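Local coordinates for protein Plm1 (Streptomyces sp. HK803, PDB 4HXY) that probably uses NADPH to reduce the beta-keto group of a growing polyketide, as the ketoreductase domain of the first module of phoslactomycin biosynthesis, at residues A73-A78 with V283-T288; G278-V283 with A330-Y335; A295-K300 with Y335-A340; S321-I326 with W361-G366. All blocks are in the same frame, centred on the assembly; numbering follows the deposited sequence.

Contact 1: A73-A78 with V283-T288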
# COMPACT_ATOMS: atom_id res chain seq x y z
N ALA A 73 -10.76 -4.00 16.08
CA ALA A 73 -10.52 -3.19 17.27
C ALA A 73 -11.23 -1.86 17.18
O ALA A 73 -11.81 -1.38 18.15
CB ALA A 73 -9.02 -2.99 17.49
N LEU A 74 -11.20 -1.22 16.01
CA LEU A 74 -11.85 0.07 15.85
C LEU A 74 -13.36 -0.08 15.98
O LEU A 74 -14.01 0.81 16.49
CB LEU A 74 -11.46 0.72 14.50
CG LEU A 74 -10.00 1.18 14.46
CD1 LEU A 74 -9.54 1.51 13.04
CD2 LEU A 74 -9.76 2.39 15.43
N HIS A 75 -13.91 -1.20 15.52
CA HIS A 75 -15.34 -1.45 15.71
C HIS A 75 -15.68 -1.65 17.19
O HIS A 75 -16.79 -1.30 17.62
CB HIS A 75 -15.81 -2.66 14.91
CG HIS A 75 -15.79 -2.45 13.43
ND1 HIS A 75 -15.86 -1.20 12.85
CD2 HIS A 75 -15.70 -3.33 12.41
CE1 HIS A 75 -15.80 -1.33 11.53
NE2 HIS A 75 -15.72 -2.61 11.24
N GLU A 76 -14.77 -2.24 17.95
CA GLU A 76 -15.00 -2.44 19.38
C GLU A 76 -15.11 -1.14 20.14
O GLU A 76 -15.88 -1.04 21.08
CB GLU A 76 -13.90 -3.25 20.04
CG GLU A 76 -13.89 -4.69 19.72
CD GLU A 76 -15.02 -5.49 20.34
OE1 GLU A 76 -15.66 -5.05 21.31
OE2 GLU A 76 -15.27 -6.57 19.83
N VAL A 77 -14.28 -0.18 19.79
CA VAL A 77 -14.27 1.10 20.50
C VAL A 77 -15.18 2.17 19.90
O VAL A 77 -15.26 3.26 20.42
CB VAL A 77 -12.84 1.65 20.72
CG1 VAL A 77 -12.03 0.68 21.53
CG2 VAL A 77 -12.17 1.97 19.43
N ALA A 78 -15.84 1.85 18.80
CA ALA A 78 -16.71 2.81 18.17
C ALA A 78 -17.86 3.13 19.08
O ALA A 78 -18.49 2.25 19.64
CB ALA A 78 -17.24 2.23 16.88
N VAL A 283 -15.89 3.99 1.37
CA VAL A 283 -16.61 3.49 2.53
C VAL A 283 -15.80 3.79 3.79
O VAL A 283 -14.66 3.34 3.91
CB VAL A 283 -16.84 1.95 2.43
CG1 VAL A 283 -17.79 1.46 3.52
CG2 VAL A 283 -17.37 1.60 1.04
N ARG A 284 -16.38 4.52 4.74
CA ARG A 284 -15.70 4.81 6.00
C ARG A 284 -15.45 3.54 6.78
O ARG A 284 -16.18 2.55 6.63
CB ARG A 284 -16.51 5.80 6.85
CG ARG A 284 -16.78 7.18 6.22
CD ARG A 284 -15.55 8.00 5.84
NE ARG A 284 -15.43 8.18 4.39
CZ ARG A 284 -15.37 9.35 3.73
NH1 ARG A 284 -15.38 10.51 4.38
NH2 ARG A 284 -15.28 9.34 2.40
N ILE A 285 -14.45 3.57 7.66
CA ILE A 285 -14.12 2.44 8.50
C ILE A 285 -15.35 2.00 9.29
O ILE A 285 -15.59 0.79 9.43
CB ILE A 285 -12.96 2.79 9.48
CG1 ILE A 285 -11.64 2.84 8.71
CG2 ILE A 285 -12.90 1.78 10.66
CD1 ILE A 285 -10.52 3.57 9.44
N ALA A 286 -16.12 2.98 9.77
CA ALA A 286 -17.32 2.69 10.57
C ALA A 286 -18.36 1.86 9.82
O ALA A 286 -19.16 1.18 10.46
CB ALA A 286 -17.95 3.97 11.07
N GLU A 287 -18.36 1.96 8.49
CA GLU A 287 -19.31 1.25 7.65
C GLU A 287 -18.69 0.04 6.94
O GLU A 287 -19.38 -0.63 6.18
CB GLU A 287 -19.88 2.19 6.58
CG GLU A 287 -20.99 3.14 7.06
CD GLU A 287 -20.57 4.08 8.15
OE1 GLU A 287 -21.06 3.92 9.29
OE2 GLU A 287 -19.78 5.00 7.88
N THR A 288 -17.41 -0.23 7.19
CA THR A 288 -16.70 -1.35 6.55
C THR A 288 -16.64 -2.58 7.45
O THR A 288 -16.01 -2.56 8.50
CB THR A 288 -15.25 -0.96 6.19
OG1 THR A 288 -15.25 0.19 5.34
CG2 THR A 288 -14.58 -2.09 5.43
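H75 and L74 both leave helix 67-77 with CG beside the backbone N and anti to the carbonyl carbon (chi1 -68° for H75), which swings the imidazole and the isobutyl group toward the turn at 285-288. The imidazole arrives edge-on. Its NE2 gives a hydrogen bond to T288 O, 2.8 Å away and close to the ring plane, though the bond is bent to 142° at the hydrogen. The neighbouring ring carbon CE1 meets I285 O at 3.0 Å, so the carbonyls of I285 and T288, in and just after the short 3-10 segment 285-287, both lie at the ring edge. Beside this polar grip, L74 CD1 touches I285 CG2 at 4.1 Å; A117 of helix 105-120 touches both side chains, and L113 touches L74. Within the turn, R284 O accepts from T288 OG1 (2.8 Å) and from E287 N, on opposite faces of its carbonyl plane. The contact joins a helix of the N-terminal part of the chain to the loop that leads into helix 290-310 of the Rossmann-type domain. With a backbone oxygen as acceptor for NE2, the bond would not require a charged imidazole and probably depends on the path of the turn.

Contact 2: G278-V283 with A330-Y335. With NDP (NADPH dihydro-nicotinamide-adenine-dinucleotide phosphate), chain C.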
# COMPACT_ATOMS: atom_id res chain seq x y z
N GLY A 278 -7.67 -4.54 -9.56
CA GLY A 278 -8.05 -3.88 -8.33
C GLY A 278 -9.40 -3.20 -8.44
O GLY A 278 -9.95 -3.05 -9.54
N VAL A 279 -9.92 -2.82 -7.29
CA VAL A 279 -11.17 -2.08 -7.20
C VAL A 279 -10.98 -0.97 -6.20
O VAL A 279 -10.09 -1.04 -5.35
CB VAL A 279 -12.38 -2.94 -6.76
CG1 VAL A 279 -12.58 -4.11 -7.76
CG2 VAL A 279 -12.20 -3.47 -5.36
N VAL A 280 -11.81 0.06 -6.31
CA VAL A 280 -11.78 1.14 -5.29
C VAL A 280 -13.19 1.49 -4.88
O VAL A 280 -14.08 1.64 -5.74
CB VAL A 280 -11.02 2.41 -5.74
CG1 VAL A 280 -11.69 3.09 -6.90
CG2 VAL A 280 -10.85 3.38 -4.57
N ARG A 281 -13.41 1.60 -3.57
CA ARG A 281 -14.70 1.99 -3.03
C ARG A 281 -14.49 3.10 -2.01
O ARG A 281 -13.40 3.26 -1.47
CB ARG A 281 -15.39 0.79 -2.37
CG ARG A 281 -15.71 -0.35 -3.35
CD ARG A 281 -16.76 0.05 -4.36
NE ARG A 281 -17.07 -1.06 -5.27
CZ ARG A 281 -16.66 -1.18 -6.54
NH1 ARG A 281 -15.92 -0.23 -7.12
NH2 ARG A 281 -17.00 -2.26 -7.24
N ASP A 282 -15.54 3.86 -1.79
CA ASP A 282 -15.56 4.97 -0.82
C ASP A 282 -16.48 4.57 0.33
O ASP A 282 -17.69 4.74 0.26
CB ASP A 282 -16.07 6.23 -1.53
CG ASP A 282 -16.18 7.44 -0.61
OD1 ASP A 282 -15.67 7.40 0.53
OD2 ASP A 282 -16.79 8.45 -1.04
N VAL A 283 -15.89 3.99 1.37
CA VAL A 283 -16.61 3.49 2.53
C VAL A 283 -15.80 3.79 3.79
O VAL A 283 -14.66 3.34 3.91
CB VAL A 283 -16.84 1.95 2.43
CG1 VAL A 283 -17.79 1.46 3.52
CG2 VAL A 283 -17.37 1.60 1.04
N ALA A 330 -9.57 9.64 3.39
CA ALA A 330 -10.85 9.25 3.98
C ALA A 330 -11.66 8.40 3.00
O ALA A 330 -11.69 8.66 1.80
CB ALA A 330 -11.66 10.50 4.41
N GLY A 331 -12.32 7.37 3.54
CA GLY A 331 -13.14 6.48 2.73
C GLY A 331 -12.38 5.37 2.04
O GLY A 331 -13.00 4.49 1.43
N GLN A 332 -11.06 5.36 2.19
CA GLN A 332 -10.21 4.40 1.46
C GLN A 332 -9.48 3.34 2.33
O GLN A 332 -8.45 2.79 1.92
CB GLN A 332 -9.20 5.19 0.62
CG GLN A 332 -9.89 6.05 -0.40
CD GLN A 332 -9.03 6.42 -1.56
OE1 GLN A 332 -7.81 6.55 -1.44
NE2 GLN A 332 -9.66 6.57 -2.72
N ALA A 333 -10.02 3.00 3.49
CA ALA A 333 -9.38 2.02 4.37
C ALA A 333 -8.90 0.74 3.66
O ALA A 333 -7.74 0.36 3.79
CB ALA A 333 -10.30 1.66 5.55
N GLY A 334 -9.80 0.08 2.92
CA GLY A 334 -9.45 -1.16 2.23
C GLY A 334 -8.53 -0.94 1.05
O GLY A 334 -7.64 -1.75 0.78
N TYR A 335 -8.75 0.15 0.33
CA TYR A 335 -7.93 0.49 -0.83
C TYR A 335 -6.51 0.79 -0.33
O TYR A 335 -5.51 0.27 -0.84
CB TYR A 335 -8.51 1.69 -1.53
CG TYR A 335 -7.86 2.05 -2.84
CD1 TYR A 335 -7.77 1.13 -3.87
CD2 TYR A 335 -7.37 3.33 -3.04
CE1 TYR A 335 -7.18 1.47 -5.08
CE2 TYR A 335 -6.78 3.68 -4.23
CZ TYR A 335 -6.71 2.75 -5.26
OH TYR A 335 -6.13 3.12 -6.43
PA NDP C . -10.03 0.02 -13.78
O1A NDP C . -10.27 0.64 -15.12
O2A NDP C . -11.21 -0.27 -12.91
O5B NDP C . -9.20 -1.33 -13.98
C5B NDP C . -9.20 -2.32 -12.97
C4B NDP C . -9.13 -3.66 -13.63
O4B NDP C . -9.08 -4.68 -12.65
C3B NDP C . -10.34 -3.97 -14.47
O3B NDP C . -9.87 -4.44 -15.75
C2B NDP C . -11.07 -5.08 -13.74
O2B NDP C . -11.72 -5.82 -14.75
C1B NDP C . -9.89 -5.76 -13.06
N9A NDP C . -10.21 -6.64 -11.94
C8A NDP C . -10.86 -6.32 -10.76
N7A NDP C . -10.96 -7.43 -10.00
C5A NDP C . -10.35 -8.46 -10.67
C6A NDP C . -10.14 -9.80 -10.38
N6A NDP C . -10.54 -10.40 -9.26
N1A NDP C . -9.48 -10.58 -11.32
C2A NDP C . -9.02 -10.02 -12.51
N3A NDP C . -9.22 -8.70 -12.81
C4A NDP C . -9.88 -7.95 -11.89
O3 NDP C . -9.04 0.93 -12.90
PN NDP C . -7.72 1.68 -13.35
O1N NDP C . -7.92 3.11 -13.00
O2N NDP C . -7.27 1.34 -14.72
O5D NDP C . -6.65 1.22 -12.27
C5D NDP C . -5.93 0.02 -12.41
C4D NDP C . -4.97 -0.10 -11.23
O4D NDP C . -4.24 1.10 -11.06
C3D NDP C . -5.69 -0.35 -9.93
O3D NDP C . -5.06 -1.39 -9.24
C2D NDP C . -5.55 0.94 -9.15
O2D NDP C . -5.55 0.75 -7.75
C1D NDP C . -4.26 1.50 -9.70
N1N NDP C . -4.23 2.97 -9.64
C2N NDP C . -5.01 3.72 -10.46
C3N NDP C . -5.13 5.11 -10.32
C7N NDP C . -5.92 5.93 -11.26
O7N NDP C . -5.76 7.29 -11.14
N7N NDP C . -6.77 5.46 -12.16
C4N NDP C . -4.12 5.81 -9.45
C5N NDP C . -3.30 4.89 -8.60
C6N NDP C . -3.37 3.53 -8.74
P2B NDP C . -12.87 -6.89 -14.45
O1X NDP C . -13.37 -7.29 -15.82
O2X NDP C . -13.99 -6.26 -13.61
O3X NDP C . -12.34 -8.03 -13.69
O HOH W 1 -11.84 1.63 0.61
O HOH W 2 -12.56 5.87 -2.54
O HOH W 3 -12.29 4.09 5.05
O HOH W 4 -12.86 0.79 3.12
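V280 lays its CG2 methyl over one face of the Y335 ring, 3.7 Å from the centroid and 12° off the ring normal, a CH-pi contact at the packed end of this pairing. Y335 has its CG anti to the backbone N (chi1 -173°), which carries the ring out from the start of helix 333-351 to lie under the valine and on toward the cofactor. There its OH shares a hydrogen bond with NDP O2D at 2.8 Å, the ribose oxygen lying near the ring plane; either oxygen may be the donor. G278 N adds a weak bond to NDP O4B.

At the other end the backbones close directly. V283 N donates to G331 O (2.9 Å), and D282 CA makes a CA-H...O contact with the same oxygen. G331 has backbone angles that suit glycine, and a side chain there would run into D282 OD1, which is engaged by R284.

Around this backbone contact the fit is looser and wet: from R281 O and V283 O, waters run to Q332 and the first amides of the helix. Water 2 accepts from Q332 NE2 (3.0 Å) and makes a weak bond to R281 O, while Q332 OE1 is held by S324. Water 3 links V283 O to A333 N (3.0 Å), and another water accepts from G334 N and lies near V283 O. Solvent thus supplies acceptors to amides in the first turn of the helix, whereas the hydroxyl of Y335, probably the family's catalytic tyrosine, meets the ribose while V280 covers one ring face, which is likely to limit the ring's movement.

Contact 3: A295-K300 with Y335-A340. With NDP (NADPH dihydro-nicotinamide-adenine-dinucleotide phosphate), chain C.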
# COMPACT_ATOMS: atom_id res chain seq x y z
N ALA A 295 -13.08 -8.22 0.51
CA ALA A 295 -13.46 -8.03 -0.91
C ALA A 295 -12.74 -6.86 -1.58
O ALA A 295 -12.36 -6.94 -2.76
CB ALA A 295 -14.99 -7.85 -1.03
N GLN A 296 -12.53 -5.79 -0.82
CA GLN A 296 -11.81 -4.62 -1.29
C GLN A 296 -10.34 -4.91 -1.55
O GLN A 296 -9.74 -4.27 -2.40
CB GLN A 296 -11.91 -3.49 -0.25
CG GLN A 296 -13.27 -2.79 -0.20
CD GLN A 296 -13.48 -1.88 1.02
OE1 GLN A 296 -12.57 -1.65 1.84
NE2 GLN A 296 -14.70 -1.37 1.14
N MET A 297 -9.76 -5.84 -0.80
CA MET A 297 -8.32 -6.15 -0.88
C MET A 297 -8.03 -7.36 -1.79
O MET A 297 -6.88 -7.63 -2.12
CB MET A 297 -7.74 -6.39 0.53
CG MET A 297 -7.80 -5.19 1.45
SD MET A 297 -7.32 -5.49 3.15
CE MET A 297 -5.53 -5.78 2.96
N ALA A 298 -9.07 -8.11 -2.20
CA ALA A 298 -8.86 -9.44 -2.77
C ALA A 298 -8.03 -9.43 -4.07
O ALA A 298 -6.97 -10.07 -4.14
CB ALA A 298 -10.18 -10.08 -3.04
N ALA A 299 -8.55 -8.78 -5.11
CA ALA A 299 -7.84 -8.76 -6.41
C ALA A 299 -6.43 -8.20 -6.26
O ALA A 299 -5.45 -8.73 -6.80
CB ALA A 299 -8.61 -8.00 -7.47
N LYS A 300 -6.31 -7.10 -5.53
CA LYS A 300 -5.04 -6.41 -5.42
C LYS A 300 -4.03 -7.26 -4.63
O LYS A 300 -2.97 -7.61 -5.15
CB LYS A 300 -5.26 -5.02 -4.79
CG LYS A 300 -4.04 -4.15 -4.80
CD LYS A 300 -4.38 -2.69 -4.42
CE LYS A 300 -4.93 -1.86 -5.61
NZ LYS A 300 -3.89 -1.52 -6.62
N TYR A 335 -8.75 0.15 0.33
CA TYR A 335 -7.93 0.49 -0.83
C TYR A 335 -6.51 0.79 -0.33
O TYR A 335 -5.51 0.27 -0.84
CB TYR A 335 -8.51 1.69 -1.53
CG TYR A 335 -7.86 2.05 -2.84
CD1 TYR A 335 -7.77 1.13 -3.87
CD2 TYR A 335 -7.37 3.33 -3.04
CE1 TYR A 335 -7.18 1.47 -5.08
CE2 TYR A 335 -6.78 3.68 -4.23
CZ TYR A 335 -6.71 2.75 -5.26
OH TYR A 335 -6.13 3.12 -6.43
N ALA A 336 -6.42 1.62 0.69
CA ALA A 336 -5.12 1.98 1.29
C ALA A 336 -4.40 0.74 1.81
O ALA A 336 -3.20 0.58 1.62
CB ALA A 336 -5.32 3.02 2.43
N ALA A 337 -5.13 -0.13 2.50
CA ALA A 337 -4.52 -1.32 3.07
C ALA A 337 -3.91 -2.19 1.97
O ALA A 337 -2.77 -2.64 2.07
CB ALA A 337 -5.55 -2.11 3.87
N GLY A 338 -4.67 -2.39 0.91
CA GLY A 338 -4.22 -3.25 -0.18
C GLY A 338 -2.99 -2.69 -0.86
O GLY A 338 -2.08 -3.43 -1.22
N ASN A 339 -2.97 -1.38 -1.05
CA ASN A 339 -1.83 -0.75 -1.69
C ASN A 339 -0.58 -0.82 -0.82
O ASN A 339 0.51 -1.07 -1.32
CB ASN A 339 -2.19 0.67 -2.13
CG ASN A 339 -3.07 0.69 -3.36
OD1 ASN A 339 -2.65 0.24 -4.42
ND2 ASN A 339 -4.29 1.21 -3.23
N ALA A 340 -0.75 -0.65 0.49
CA ALA A 340 0.38 -0.78 1.41
C ALA A 340 0.93 -2.22 1.36
O ALA A 340 2.14 -2.43 1.47
CB ALA A 340 -0.04 -0.43 2.85
PA NDP C . -10.03 0.02 -13.78
O1A NDP C . -10.27 0.64 -15.12
O2A NDP C . -11.21 -0.27 -12.91
O5B NDP C . -9.20 -1.33 -13.98
C5B NDP C . -9.20 -2.32 -12.97
C4B NDP C . -9.13 -3.66 -13.63
O4B NDP C . -9.08 -4.68 -12.65
C3B NDP C . -10.34 -3.97 -14.47
O3B NDP C . -9.87 -4.44 -15.75
C2B NDP C . -11.07 -5.08 -13.74
O2B NDP C . -11.72 -5.82 -14.75
C1B NDP C . -9.89 -5.76 -13.06
N9A NDP C . -10.21 -6.64 -11.94
C8A NDP C . -10.86 -6.32 -10.76
N7A NDP C . -10.96 -7.43 -10.00
C5A NDP C . -10.35 -8.46 -10.67
C6A NDP C . -10.14 -9.80 -10.38
N6A NDP C . -10.54 -10.40 -9.26
N1A NDP C . -9.48 -10.58 -11.32
C2A NDP C . -9.02 -10.02 -12.51
N3A NDP C . -9.22 -8.70 -12.81
C4A NDP C . -9.88 -7.95 -11.89
O3 NDP C . -9.04 0.93 -12.90
PN NDP C . -7.72 1.68 -13.35
O1N NDP C . -7.92 3.11 -13.00
O2N NDP C . -7.27 1.34 -14.72
O5D NDP C . -6.65 1.22 -12.27
C5D NDP C . -5.93 0.02 -12.41
C4D NDP C . -4.97 -0.10 -11.23
O4D NDP C . -4.24 1.10 -11.06
C3D NDP C . -5.69 -0.35 -9.93
O3D NDP C . -5.06 -1.39 -9.24
C2D NDP C . -5.55 0.94 -9.15
O2D NDP C . -5.55 0.75 -7.75
C1D NDP C . -4.26 1.50 -9.70
N1N NDP C . -4.23 2.97 -9.64
C2N NDP C . -5.01 3.72 -10.46
C3N NDP C . -5.13 5.11 -10.32
C7N NDP C . -5.92 5.93 -11.26
O7N NDP C . -5.76 7.29 -11.14
N7N NDP C . -6.77 5.46 -12.16
C4N NDP C . -4.12 5.81 -9.45
C5N NDP C . -3.30 4.89 -8.60
C6N NDP C . -3.37 3.53 -8.74
P2B NDP C . -12.87 -6.89 -14.45
O1X NDP C . -13.37 -7.29 -15.82
O2X NDP C . -13.99 -6.26 -13.61
O3X NDP C . -12.34 -8.03 -13.69
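K300 supplies the polar part of this helix pair. Its CG is anti to the backbone N (chi1 -172°), and bends at chi3 and chi4 fold the chain over helix 333-351 so that NZ donates to N339 OD1 at 3.1 Å, tilted 29° from the carbonyl plane. The same ammonium donates to both hydroxyl oxygens of the nicotinamide ribose, NDP O3D at 2.9 Å and NDP O2D at 3.0 Å. The amide of N339 is steadied by a weak bond from ND2 to Y335 O, and ND2 sits 3.3 Å above the plane of the Y335 ring, over its centre. Were the lysine an alanine, the two ribose hydroxyls and N339 OD1 would probably lose their shared donor.

Van der Waals contacts complete the interface. M297, bent at chi3, sets CE against A337 CB at 3.8 Å, and K300 CD lies over the backbone of G338, where a side chain would be tight.

The axes of 295-300 and 335-340 come within 8.6 Å and cross at -28°. These helices place K300 and Y335, consistent with the lysine and tyrosine of the short-chain dehydrogenase/reductase active site, beside the cofactor. Y335 and N339 also reach S322 on strand 316-322, and K300 O accepts from H275 at the end of strand 270-275.

Contact 4: S321-I326 with W361-G366. With NDP (NADPH dihydro-nicotinamide-adenine-dinucleotide phosphate), chain C.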
# COMPACT_ATOMS: atom_id res chain seq x y z
N SER A 321 0.46 0.40 -7.40
CA SER A 321 -0.02 0.83 -6.13
C SER A 321 -0.56 2.26 -6.22
O SER A 321 -0.78 2.78 -7.31
CB SER A 321 1.11 0.68 -5.10
OG SER A 321 0.67 0.96 -3.80
N SER A 322 -0.76 2.90 -5.08
CA SER A 322 -1.42 4.21 -5.01
C SER A 322 -0.88 5.03 -3.86
O SER A 322 -0.49 4.45 -2.83
CB SER A 322 -2.92 4.03 -4.78
OG SER A 322 -3.56 5.30 -4.58
N ILE A 323 -0.90 6.35 -4.03
CA ILE A 323 -0.70 7.30 -2.90
C ILE A 323 -1.60 6.98 -1.70
O ILE A 323 -1.27 7.29 -0.57
CB ILE A 323 -0.89 8.76 -3.35
CG1 ILE A 323 -2.23 8.95 -4.08
CG2 ILE A 323 0.31 9.16 -4.23
CD1 ILE A 323 -2.62 10.40 -4.31
N SER A 324 -2.73 6.34 -1.95
CA SER A 324 -3.64 5.96 -0.84
C SER A 324 -2.93 5.12 0.20
O SER A 324 -3.15 5.28 1.41
CB SER A 324 -4.86 5.23 -1.37
OG SER A 324 -5.77 4.99 -0.33
N GLY A 325 -2.06 4.22 -0.25
CA GLY A 325 -1.33 3.36 0.66
C GLY A 325 -0.09 4.02 1.23
O GLY A 325 0.63 3.40 2.04
N ILE A 326 0.21 5.25 0.78
CA ILE A 326 1.39 5.96 1.24
C ILE A 326 1.00 6.92 2.36
O ILE A 326 1.65 6.95 3.43
CB ILE A 326 2.06 6.76 0.09
CG1 ILE A 326 2.52 5.83 -1.04
CG2 ILE A 326 3.25 7.60 0.65
CD1 ILE A 326 3.62 4.85 -0.60
N TRP A 361 1.20 5.29 -7.46
CA TRP A 361 0.72 6.35 -8.32
C TRP A 361 -0.25 7.34 -7.65
O TRP A 361 -1.19 6.96 -6.93
CB TRP A 361 -0.04 5.74 -9.48
CG TRP A 361 0.75 4.82 -10.34
CD1 TRP A 361 0.61 3.47 -10.45
CD2 TRP A 361 1.72 5.20 -11.31
NE1 TRP A 361 1.47 2.98 -11.38
CE2 TRP A 361 2.16 4.03 -11.93
CE3 TRP A 361 2.29 6.41 -11.67
CZ2 TRP A 361 3.15 4.04 -12.92
CZ3 TRP A 361 3.24 6.43 -12.66
CH2 TRP A 361 3.68 5.25 -13.27
N GLY A 362 -0.06 8.61 -7.97
CA GLY A 362 -1.16 9.56 -7.92
C GLY A 362 -2.18 9.31 -9.02
O GLY A 362 -2.05 8.38 -9.81
N PRO A 363 -3.21 10.16 -9.09
CA PRO A 363 -4.25 9.98 -10.07
C PRO A 363 -3.69 10.10 -11.47
O PRO A 363 -2.75 10.88 -11.70
CB PRO A 363 -5.24 11.10 -9.76
CG PRO A 363 -4.44 12.12 -9.00
CD PRO A 363 -3.45 11.33 -8.22
N TRP A 364 -4.25 9.31 -12.38
CA TRP A 364 -3.96 9.43 -13.81
C TRP A 364 -5.12 10.08 -14.54
O TRP A 364 -6.28 9.87 -14.21
CB TRP A 364 -3.84 8.05 -14.43
CG TRP A 364 -2.59 7.26 -14.15
CD1 TRP A 364 -1.97 7.05 -12.94
CD2 TRP A 364 -1.87 6.48 -15.11
NE1 TRP A 364 -0.89 6.21 -13.10
CE2 TRP A 364 -0.81 5.83 -14.42
CE3 TRP A 364 -2.00 6.27 -16.48
CZ2 TRP A 364 0.10 5.01 -15.07
CZ3 TRP A 364 -1.10 5.42 -17.12
CH2 TRP A 364 -0.06 4.81 -16.41
N ALA A 365 -4.79 10.82 -15.58
CA ALA A 365 -5.78 11.31 -16.54
C ALA A 365 -6.15 10.15 -17.46
O ALA A 365 -5.46 9.12 -17.49
CB ALA A 365 -5.17 12.45 -17.36
N GLY A 366 -7.23 10.30 -18.23
CA GLY A 366 -7.47 9.42 -19.40
C GLY A 366 -8.29 8.16 -19.21
O GLY A 366 -8.22 7.23 -20.05
PA NDP C . -10.03 0.02 -13.78
O1A NDP C . -10.27 0.64 -15.12
O2A NDP C . -11.21 -0.27 -12.91
O5B NDP C . -9.20 -1.33 -13.98
C5B NDP C . -9.20 -2.32 -12.97
C4B NDP C . -9.13 -3.66 -13.63
O4B NDP C . -9.08 -4.68 -12.65
C3B NDP C . -10.34 -3.97 -14.47
O3B NDP C . -9.87 -4.44 -15.75
C2B NDP C . -11.07 -5.08 -13.74
O2B NDP C . -11.72 -5.82 -14.75
C1B NDP C . -9.89 -5.76 -13.06
N9A NDP C . -10.21 -6.64 -11.94
C8A NDP C . -10.86 -6.32 -10.76
N7A NDP C . -10.96 -7.43 -10.00
C5A NDP C . -10.35 -8.46 -10.67
C6A NDP C . -10.14 -9.80 -10.38
N6A NDP C . -10.54 -10.40 -9.26
N1A NDP C . -9.48 -10.58 -11.32
C2A NDP C . -9.02 -10.02 -12.51
N3A NDP C . -9.22 -8.70 -12.81
C4A NDP C . -9.88 -7.95 -11.89
O3 NDP C . -9.04 0.93 -12.90
PN NDP C . -7.72 1.68 -13.35
O1N NDP C . -7.92 3.11 -13.00
O2N NDP C . -7.27 1.34 -14.72
O5D NDP C . -6.65 1.22 -12.27
C5D NDP C . -5.93 0.02 -12.41
C4D NDP C . -4.97 -0.10 -11.23
O4D NDP C . -4.24 1.10 -11.06
C3D NDP C . -5.69 -0.35 -9.93
O3D NDP C . -5.06 -1.39 -9.24
C2D NDP C . -5.55 0.94 -9.15
O2D NDP C . -5.55 0.75 -7.75
C1D NDP C . -4.26 1.50 -9.70
N1N NDP C . -4.23 2.97 -9.64
C2N NDP C . -5.01 3.72 -10.46
C3N NDP C . -5.13 5.11 -10.32
C7N NDP C . -5.92 5.93 -11.26
O7N NDP C . -5.76 7.29 -11.14
N7N NDP C . -6.77 5.46 -12.16
C4N NDP C . -4.12 5.81 -9.45
C5N NDP C . -3.30 4.89 -8.60
C6N NDP C . -3.37 3.53 -8.74
P2B NDP C . -12.87 -6.89 -14.45
O1X NDP C . -13.37 -7.29 -15.82
O2X NDP C . -13.99 -6.26 -13.61
O3X NDP C . -12.34 -8.03 -13.69
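I323 packs its branched side chain against the chain that leaves strand 357-361. CB lies 4.0 Å from W361 O. CG1, placed between the backbone N and the carbonyl carbon at chi1 52°, comes to 3.6 Å from that oxygen; CG2 lies against G362 N, and the terminal CD1 reaches P363 CD at 4.1 Å, the two side chains crossing at about a right angle. A glycine here would probably open a gap beside P363 and leave the chain at 362-363 freer to shift.

The backbones form the end of a parallel pairing, with S322 bridging W361. I323 N donates to W361 O (3.0 Å, 164°), and W361 N donates to S321 O at 3.2 Å. S322 OG accepts a capping bond from S324 N where the chain turns into helix 324-327. Beyond the pairing, W364 NE1 stands over one face of the W361 indole, offset toward its rim.

The nicotinamide lies beside these strand ends: the carbonyl oxygens of S321, W361 and G362 lie along the ring at NDP C6N, C5N and C4N, the last being the hydride-donating carbon, 3.3 Å from G362 O. W364 N donates to the carboxamide oxygen NDP O7N (2.8 Å, 165°), a bond that probably orients the carboxamide; backbone groups thus appear to do much of the positioning.

Overall arrangement
Contacts 2, 3 and 4 touch NADPH, while contact 1 lies farther out, its centre about 24 Å from that of contact 4. Contacts 2 and 3 have centres about 8 Å apart and share Y335, so one tyrosine is gripped by the 278-283 loop and by helix 290-310. Contact 4 lies about 12 to 13 Å from both, centre to centre, and faces the nicotinamide; S324 and S322 pack against the Y335 ring, and S324 OG probably bonds Q332 OE1 at 2.8 Å. Contact 1 joins the group through the shared V283 and through I285 CG1 against A333 CB at 3.6 Å, linking the N-terminal part of the chain to the cofactor-binding domain.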